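PDB 3OBK: delta-aminolevulinic acid dehydratase from Toxoplasma gondii ME49, which catalyses the condensation of two molecules of 5-aminolevulinic acid into porphobilinogen, the pyrrole precursor of haem and related tetrapyrroles, and assembles as an octamer. Local coordinates for residues V266-P271 and Y290-E295; P286-H291 and A326-T331; K213-F218 and T238-P243. All coordinates share one frame; numbering follows the deposited sequence.

Contact 1: V266-P271 and Y290-E295. With PBG (3-[5-(aminomethyl)-4-(carboxymethyl)-1H-pyrrol-3-yl]propanoic acid), chain L.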
# COMPACT_ATOMS: atom_id res chain seq x y z
N VAL A 266 4.79 -23.02 -8.47
CA VAL A 266 5.86 -22.34 -9.21
C VAL A 266 6.93 -23.35 -9.44
O VAL A 266 7.31 -24.08 -8.51
CB VAL A 266 6.50 -21.18 -8.42
CG1 VAL A 266 7.74 -20.60 -9.20
CG2 VAL A 266 5.46 -20.13 -8.10
N LYS A 267 7.44 -23.38 -10.66
CA LYS A 267 8.40 -24.38 -11.06
C LYS A 267 9.20 -23.80 -12.17
O LYS A 267 8.62 -23.19 -13.06
CB LYS A 267 7.64 -25.55 -11.60
CG LYS A 267 8.45 -26.70 -12.20
CD LYS A 267 7.41 -27.71 -12.59
CE LYS A 267 7.81 -28.72 -13.60
NZ LYS A 267 6.53 -29.28 -14.18
N PRO A 268 10.52 -24.01 -12.15
CA PRO A 268 11.34 -24.70 -11.15
C PRO A 268 11.43 -24.02 -9.78
O PRO A 268 10.65 -23.14 -9.49
CB PRO A 268 12.72 -24.77 -11.82
CG PRO A 268 12.42 -24.65 -13.29
CD PRO A 268 11.26 -23.74 -13.38
N GLY A 269 12.37 -24.45 -8.96
CA GLY A 269 12.34 -24.18 -7.52
C GLY A 269 13.24 -23.06 -7.05
O GLY A 269 12.87 -21.90 -7.10
N LEU A 270 14.44 -23.41 -6.60
CA LEU A 270 15.37 -22.45 -6.04
C LEU A 270 15.61 -21.26 -6.96
O LEU A 270 15.60 -20.12 -6.51
CB LEU A 270 16.71 -23.11 -5.69
CG LEU A 270 16.70 -23.99 -4.45
CD1 LEU A 270 18.11 -24.48 -4.18
CD2 LEU A 270 16.13 -23.24 -3.25
N PRO A 271 15.81 -21.50 -8.25
CA PRO A 271 15.99 -20.32 -9.08
C PRO A 271 14.75 -19.48 -9.31
O PRO A 271 14.82 -18.55 -10.08
CB PRO A 271 16.50 -20.87 -10.42
CG PRO A 271 16.80 -22.30 -10.19
CD PRO A 271 15.99 -22.74 -9.01
N TYR A 290 8.34 -26.62 -6.85
CA TYR A 290 8.89 -27.88 -7.33
C TYR A 290 10.42 -27.77 -7.41
O TYR A 290 10.96 -26.99 -8.20
CB TYR A 290 8.34 -28.20 -8.70
CG TYR A 290 8.30 -29.67 -9.07
CD1 TYR A 290 9.43 -30.47 -9.03
CD2 TYR A 290 7.12 -30.25 -9.51
CE1 TYR A 290 9.37 -31.84 -9.42
CE2 TYR A 290 7.04 -31.59 -9.87
CZ TYR A 290 8.16 -32.38 -9.83
OH TYR A 290 8.01 -33.70 -10.21
N HIS A 291 11.08 -28.56 -6.57
CA HIS A 291 12.51 -28.77 -6.60
C HIS A 291 12.78 -29.82 -7.69
O HIS A 291 12.67 -31.03 -7.43
CB HIS A 291 12.96 -29.27 -5.23
CG HIS A 291 14.44 -29.25 -5.02
ND1 HIS A 291 15.10 -30.26 -4.36
CD2 HIS A 291 15.38 -28.34 -5.36
CE1 HIS A 291 16.39 -29.96 -4.29
NE2 HIS A 291 16.58 -28.80 -4.89
N VAL A 292 13.12 -29.35 -8.90
CA VAL A 292 13.03 -30.18 -10.08
C VAL A 292 14.25 -31.07 -10.31
O VAL A 292 15.31 -30.85 -9.72
CB VAL A 292 12.82 -29.35 -11.35
CG1 VAL A 292 11.65 -28.42 -11.19
CG2 VAL A 292 14.09 -28.60 -11.73
N SER A 293 14.09 -32.05 -11.19
CA SER A 293 15.08 -33.07 -11.44
C SER A 293 16.48 -32.51 -11.61
O SER A 293 17.44 -33.04 -11.09
CB SER A 293 14.69 -33.83 -12.70
OG SER A 293 14.69 -32.98 -13.85
N GLY A 294 16.60 -31.43 -12.34
CA GLY A 294 17.90 -30.83 -12.58
C GLY A 294 18.53 -30.30 -11.31
O GLY A 294 19.72 -30.44 -11.10
N GLU A 295 17.71 -29.69 -10.48
CA GLU A 295 18.15 -29.21 -9.18
C GLU A 295 18.62 -30.38 -8.31
O GLU A 295 19.62 -30.26 -7.64
CB GLU A 295 17.03 -28.44 -8.47
CG GLU A 295 16.55 -27.18 -9.22
CD GLU A 295 15.44 -26.49 -8.48
OE1 GLU A 295 15.76 -25.87 -7.43
OE2 GLU A 295 14.27 -26.62 -8.94
CHA PBG L . 5.57 -32.43 -18.07
C1A PBG L . 6.43 -32.30 -16.86
C2A PBG L . 7.77 -31.93 -16.83
C3A PBG L . 8.15 -31.95 -15.50
C4A PBG L . 7.02 -32.24 -14.76
NA PBG L . 6.00 -32.48 -15.60
C5A PBG L . 8.72 -31.73 -18.00
C6A PBG L . 8.48 -30.56 -18.85
O1A PBG L . 7.34 -30.03 -18.78
O2A PBG L . 9.36 -30.18 -19.65
C7A PBG L . 9.52 -31.70 -15.00
C8A PBG L . 9.79 -32.06 -13.58
C9A PBG L . 11.19 -32.11 -13.14
O3A PBG L . 11.44 -32.79 -12.14
O4A PBG L . 12.15 -31.77 -13.84
N1 PBG L . 4.47 -31.52 -18.21
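The carboxylate of E295 turns its two oxygens toward the backbone N-H groups of G269 and L270, each of which takes one: G269 N lies 2.9 Å from E295 OE2, and L270 N 2.9 Å from E295 OE1. The setting is a worked example of how a TIM barrel builds its pocket, here from strands 263-267 and 287-291, parallel partners of one beta-alpha-beta unit. Both N-H groups approach on the syn side, some 30° out of the carboxylate plane. V292 N comes to E295 OE2 from above the plane at 3.0 Å, on the face opposite G269 N. The imidazole of H291 presents its edge, in plane, to E295 OE1. Obliquely placed around the Y290 ring are K267 CD, 4.0 Å from Y290 CD2, and porphobilinogen O3A, 3.5 Å from Y290 CE1.

The strands are joined by the backbone bond from Y290 N to V266 O. K267 and Y290 at the strand ends, with V292 and S293 just beyond the second strand, reach the ligand. V292 is the N-cap of helix 293-305 and E295 its third residue, so the E295 carboxylate accepts from the backbone N-H of the N-cap residue. It thereby ties the helix start to the turn after the cis peptide that precedes P268. P271, in the 3-10 segment that follows, bonds through its O to R323 and S320 of a neighbouring subunit.

V292 CG1 meets K267 CG at 3.8 Å, the two side chains crossing nearly at right angles. S293 grips the propionate: its N donates to O3A, while S293 OG stands 2.8 Å from O4A. Y290 OH bonds to Y332 OH. With CG anti to the backbone N (chi1 176°) and an extended chain beyond, K267 runs alongside Y290 to the pyrrole, where K267 NZ comes within 3.1 Å of porphobilinogen C4A.

Contact 2: P286-H291 and A326-T331; sequences PMVAYH and ADAVAT
A330, D327 and H291 lose the most surface where P286-H291 meets A326-T331, and each illustrates a different way of fastening neighbouring parallel strands in a TIM barrel. A330 works through both backbone and methyl. Its N donates to A289 O at 2.8 Å and its O accepts from H291 N at 2.9 Å, continuing a ladder in which V288, A289 and Y290 pair with A328, V329 and A330. Its CB sits over one face of the Y290 ring, 4.0 Å from the centroid and 13° off the normal, a CH-pi contact on the side of the sheet shared with V288 and A328.

D327 precedes strand 328-331 and reaches across to the start of the other: M287 N meets the anti lone pair of D327 OD2 at 2.8 Å in a nearly straight bond (172°). OD2 also forms a salt bridge with R247 of a neighbouring subunit.

At the far end of the pair, the H291 ring turns its edge to T331, and H291 ND1 and T331 OG1 share a hydrogen bond of 3.1 Å in the ring plane. The hydroxyl is held a second time by Y333 N, which should limit its rotation and steady the imidazole.

Sharing D327 OD2 between a backbone N-H and an arginine of another chain probably favours the ionised carboxylate, and it couples this strand pair directly to the quaternary assembly.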
# COMPACT_ATOMS: atom_id res chain seq x y z
N PRO A 286 -3.13 -21.72 -1.42
CA PRO A 286 -1.84 -22.31 -1.03
C PRO A 286 -0.82 -22.42 -2.17
O PRO A 286 -1.18 -22.61 -3.34
CB PRO A 286 -2.23 -23.70 -0.51
CG PRO A 286 -3.63 -23.56 -0.10
CD PRO A 286 -4.28 -22.48 -0.91
N MET A 287 0.44 -22.28 -1.80
CA MET A 287 1.54 -22.29 -2.74
C MET A 287 2.34 -23.57 -2.65
O MET A 287 2.56 -24.09 -1.57
CB MET A 287 2.49 -21.12 -2.46
CG MET A 287 1.94 -19.70 -2.69
SD MET A 287 1.13 -19.43 -4.27
CE MET A 287 2.46 -19.62 -5.45
N VAL A 288 2.76 -24.06 -3.80
CA VAL A 288 3.62 -25.22 -3.91
C VAL A 288 4.77 -24.84 -4.78
O VAL A 288 4.62 -24.05 -5.70
CB VAL A 288 2.85 -26.46 -4.51
CG1 VAL A 288 3.63 -27.71 -4.30
CG2 VAL A 288 1.49 -26.61 -3.86
N ALA A 289 5.94 -25.37 -4.47
CA ALA A 289 7.14 -25.16 -5.28
C ALA A 289 7.69 -26.53 -5.69
O ALA A 289 7.49 -27.50 -4.99
CB ALA A 289 8.14 -24.38 -4.50
N TYR A 290 8.34 -26.62 -6.85
CA TYR A 290 8.89 -27.88 -7.33
C TYR A 290 10.42 -27.77 -7.41
O TYR A 290 10.96 -26.99 -8.20
CB TYR A 290 8.34 -28.20 -8.70
CG TYR A 290 8.30 -29.67 -9.07
CD1 TYR A 290 9.43 -30.47 -9.03
CD2 TYR A 290 7.12 -30.25 -9.51
CE1 TYR A 290 9.37 -31.84 -9.42
CE2 TYR A 290 7.04 -31.59 -9.87
CZ TYR A 290 8.16 -32.38 -9.83
OH TYR A 290 8.01 -33.70 -10.21
N HIS A 291 11.08 -28.56 -6.57
CA HIS A 291 12.51 -28.77 -6.60
C HIS A 291 12.78 -29.82 -7.69
O HIS A 291 12.67 -31.03 -7.43
CB HIS A 291 12.96 -29.27 -5.23
CG HIS A 291 14.44 -29.25 -5.02
ND1 HIS A 291 15.10 -30.26 -4.36
CD2 HIS A 291 15.38 -28.34 -5.36
CE1 HIS A 291 16.39 -29.96 -4.29
NE2 HIS A 291 16.58 -28.80 -4.89
N ALA A 326 6.60 -21.29 0.27
CA ALA A 326 5.99 -22.57 -0.11
C ALA A 326 5.27 -23.17 1.08
O ALA A 326 5.87 -23.42 2.13
CB ALA A 326 7.02 -23.55 -0.59
N ASP A 327 3.98 -23.42 0.92
CA ASP A 327 3.29 -24.26 1.85
C ASP A 327 3.77 -25.69 1.69
O ASP A 327 4.04 -26.36 2.68
CB ASP A 327 1.80 -24.14 1.63
CG ASP A 327 1.32 -22.74 1.89
OD1 ASP A 327 1.46 -22.27 3.04
OD2 ASP A 327 0.81 -22.11 0.94
N ALA A 328 3.90 -26.17 0.46
CA ALA A 328 4.37 -27.55 0.22
C ALA A 328 5.48 -27.47 -0.79
O ALA A 328 5.49 -26.54 -1.60
CB ALA A 328 3.25 -28.41 -0.32
N VAL A 329 6.39 -28.43 -0.76
CA VAL A 329 7.48 -28.51 -1.74
C VAL A 329 7.48 -29.90 -2.36
O VAL A 329 7.50 -30.88 -1.65
CB VAL A 329 8.83 -28.29 -1.02
CG1 VAL A 329 9.98 -28.32 -1.99
CG2 VAL A 329 8.79 -26.94 -0.23
N ALA A 330 7.44 -29.99 -3.69
CA ALA A 330 7.60 -31.27 -4.38
C ALA A 330 9.11 -31.50 -4.52
O ALA A 330 9.80 -30.65 -5.09
CB ALA A 330 6.91 -31.26 -5.73
N THR A 331 9.65 -32.59 -4.00
CA THR A 331 11.10 -32.79 -4.09
C THR A 331 11.48 -34.24 -4.11
O THR A 331 10.94 -35.00 -3.34
CB THR A 331 11.87 -32.05 -2.94
OG1 THR A 331 13.26 -32.40 -2.98
CG2 THR A 331 11.28 -32.40 -1.59

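Contact 3: K213-F218 and T238-P243; sequences KYASSF and TYQMDP. With PBG (3-[5-(aminomethyl)-4-(carboxymethyl)-1H-pyrrol-3-yl]propanoic acid), chain L.
Y214 and M241 form the tightly packed part of this contact, with their backbones joined in a single bridge. M241 N donates to K213 O at 3.1 Å, and A215 N returns a bond to M241 O at 2.6 Å; both are almost straight. M241 SD lies over one face of the Y214 ring, 4.7 Å from its centroid and 17° off the normal, a Met-aromatic contact. A bend at the last torsion (chi3 45°) puts the terminal methyl near the phenol, M241 CE standing 3.4 Å from Y214 OH. At the ring edge D242 O approaches CE2 of Y214 at 3.3 Å, and P243 CA lies obliquely beside the same ring. The phenol oxygen is bonded to N245 O. The base of Q240 belongs to this packed part too, its CB pressing on A215, the centre of an inverse gamma turn.

The amide end of Q240 marks the looser side, which leans on water. Q240 NE2 donates to one water at 2.9 Å, which K213 NZ also meets weakly. Q240 OE1 accepts from a second water at 2.8 Å, and this one bridges to S216 O. Here the contact also touches the product: the extended K213 chain donates a hydrogen bond of 2.8 Å from NZ to the porphobilinogen acetate oxygen O1A, with the Q240 amide close by. K213 NZ has a further partner in S183 O.

In a TIM barrel such loops at the carboxyl ends of the strands build the pocket. K213-F218 leaves strand 206-213 and leads into helix 220-226, whereas T238-P243 returns from that helix toward helix 247-258. Y214 packs on A249, and M241 on E248 and E252, all of helix 247-258, while the Y214 ring stacks on Y272, just ahead of helix 273-282.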
# COMPACT_ATOMS: atom_id res chain seq x y z
N LYS A 213 5.21 -21.73 -14.56
CA LYS A 213 6.12 -22.80 -14.95
C LYS A 213 6.97 -22.26 -16.08
O LYS A 213 6.44 -21.86 -17.11
CB LYS A 213 5.36 -24.02 -15.42
CG LYS A 213 6.27 -25.05 -16.02
CD LYS A 213 5.54 -26.34 -16.26
CE LYS A 213 6.50 -27.40 -16.70
NZ LYS A 213 5.83 -28.67 -16.80
N TYR A 214 8.28 -22.26 -15.89
CA TYR A 214 9.17 -21.57 -16.81
C TYR A 214 9.77 -22.50 -17.87
O TYR A 214 9.91 -23.69 -17.65
CB TYR A 214 10.24 -20.82 -16.01
CG TYR A 214 9.67 -19.60 -15.32
CD1 TYR A 214 9.01 -19.69 -14.11
CD2 TYR A 214 9.76 -18.35 -15.91
CE1 TYR A 214 8.46 -18.55 -13.48
CE2 TYR A 214 9.24 -17.22 -15.30
CZ TYR A 214 8.59 -17.33 -14.09
OH TYR A 214 8.08 -16.19 -13.53
N ALA A 215 10.07 -21.95 -19.03
CA ALA A 215 10.72 -22.69 -20.12
C ALA A 215 12.14 -22.99 -19.74
O ALA A 215 13.06 -22.44 -20.29
CB ALA A 215 10.66 -21.89 -21.45
N SER A 216 12.31 -23.88 -18.79
CA SER A 216 13.60 -24.08 -18.14
C SER A 216 14.49 -25.13 -18.80
O SER A 216 14.02 -26.01 -19.58
CB SER A 216 13.38 -24.49 -16.66
OG SER A 216 14.60 -24.55 -15.93
N SER A 217 15.77 -25.05 -18.46
CA SER A 217 16.76 -26.02 -18.87
C SER A 217 17.10 -27.02 -17.73
O SER A 217 17.95 -27.89 -17.90
CB SER A 217 18.00 -25.29 -19.38
OG SER A 217 18.83 -24.87 -18.30
N PHE A 218 16.44 -26.90 -16.58
CA PHE A 218 16.65 -27.81 -15.47
C PHE A 218 15.73 -29.04 -15.46
O PHE A 218 15.73 -29.77 -14.46
CB PHE A 218 16.45 -27.08 -14.13
CG PHE A 218 17.53 -26.12 -13.82
CD1 PHE A 218 18.72 -26.56 -13.28
CD2 PHE A 218 17.35 -24.76 -14.05
CE1 PHE A 218 19.72 -25.67 -12.99
CE2 PHE A 218 18.34 -23.89 -13.77
CZ PHE A 218 19.54 -24.33 -13.24
N THR A 238 7.05 -21.49 -26.70
CA THR A 238 5.74 -20.99 -27.11
C THR A 238 4.63 -21.28 -26.07
O THR A 238 3.47 -20.95 -26.31
CB THR A 238 5.31 -21.59 -28.50
OG1 THR A 238 5.39 -23.02 -28.46
CG2 THR A 238 6.19 -21.06 -29.63
N TYR A 239 4.98 -21.90 -24.94
CA TYR A 239 4.02 -22.15 -23.88
C TYR A 239 4.56 -22.07 -22.44
O TYR A 239 3.91 -21.45 -21.59
CB TYR A 239 3.23 -23.46 -24.08
CG TYR A 239 3.95 -24.78 -24.29
CD1 TYR A 239 4.33 -25.20 -25.55
CD2 TYR A 239 4.13 -25.66 -23.24
CE1 TYR A 239 4.94 -26.43 -25.77
CE2 TYR A 239 4.73 -26.92 -23.45
CZ TYR A 239 5.13 -27.30 -24.73
OH TYR A 239 5.71 -28.54 -24.97
N GLN A 240 5.69 -22.70 -22.14
CA GLN A 240 6.36 -22.41 -20.88
C GLN A 240 6.88 -20.96 -20.92
O GLN A 240 7.10 -20.39 -21.98
CB GLN A 240 7.44 -23.42 -20.59
CG GLN A 240 6.87 -24.85 -20.37
CD GLN A 240 7.95 -25.94 -20.25
OE1 GLN A 240 9.15 -25.68 -20.39
NE2 GLN A 240 7.51 -27.17 -20.01
N MET A 241 7.04 -20.37 -19.75
CA MET A 241 7.37 -18.95 -19.60
C MET A 241 8.85 -18.61 -19.77
O MET A 241 9.74 -19.39 -19.43
CB MET A 241 6.92 -18.47 -18.22
CG MET A 241 5.41 -18.38 -18.08
SD MET A 241 4.81 -17.89 -16.45
CE MET A 241 5.93 -16.53 -16.15
N ASP A 242 9.09 -17.42 -20.26
CA ASP A 242 10.43 -16.87 -20.34
C ASP A 242 10.95 -16.63 -18.94
O ASP A 242 10.32 -15.90 -18.17
CB ASP A 242 10.36 -15.53 -21.08
CG ASP A 242 11.73 -14.98 -21.50
OD1 ASP A 242 12.75 -15.49 -20.99
OD2 ASP A 242 11.76 -14.05 -22.35
N PRO A 243 12.09 -17.22 -18.58
CA PRO A 243 12.72 -16.91 -17.32
C PRO A 243 13.06 -15.43 -17.10
O PRO A 243 13.37 -15.06 -16.00
CB PRO A 243 14.01 -17.71 -17.36
CG PRO A 243 13.82 -18.75 -18.36
CD PRO A 243 12.86 -18.20 -19.36
CHA PBG L . 5.57 -32.43 -18.07
C1A PBG L . 6.43 -32.30 -16.86
C2A PBG L . 7.77 -31.93 -16.83
C3A PBG L . 8.15 -31.95 -15.50
C4A PBG L . 7.02 -32.24 -14.76
NA PBG L . 6.00 -32.48 -15.60
C5A PBG L . 8.72 -31.73 -18.00
C6A PBG L . 8.48 -30.56 -18.85
O1A PBG L . 7.34 -30.03 -18.78
O2A PBG L . 9.36 -30.18 -19.65
C7A PBG L . 9.52 -31.70 -15.00
C8A PBG L . 9.79 -32.06 -13.58
C9A PBG L . 11.19 -32.11 -13.14
O3A PBG L . 11.44 -32.79 -12.14
O4A PBG L . 12.15 -31.77 -13.84
N1 PBG L . 4.47 -31.52 -18.21
O HOH W 1 4.62 -27.22 -19.68
O HOH W 2 11.80 -26.18 -21.05

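How the contacts relate
The three contacts converge on one barrel. Contacts 1 and 2, with centres 9 Å apart, share Y290 and H291 and lie on opposite sides of strand 287-291; V266 N to V288 O, 3.0 Å, adds another rung between strands 263-267 and 287-291. Contact 3, about 12 Å from the centre of contact 1, joins it through K267 O and Y214 N, also 3.0 Å apart. Contacts 2 and 3 do not touch, their nearest atoms being about 7 Å apart. Porphobilinogen touches contacts 1 and 3, with one of its two carboxylates at each, while K213 NZ and K267 NZ approach to 2.8 Å beside the ligand.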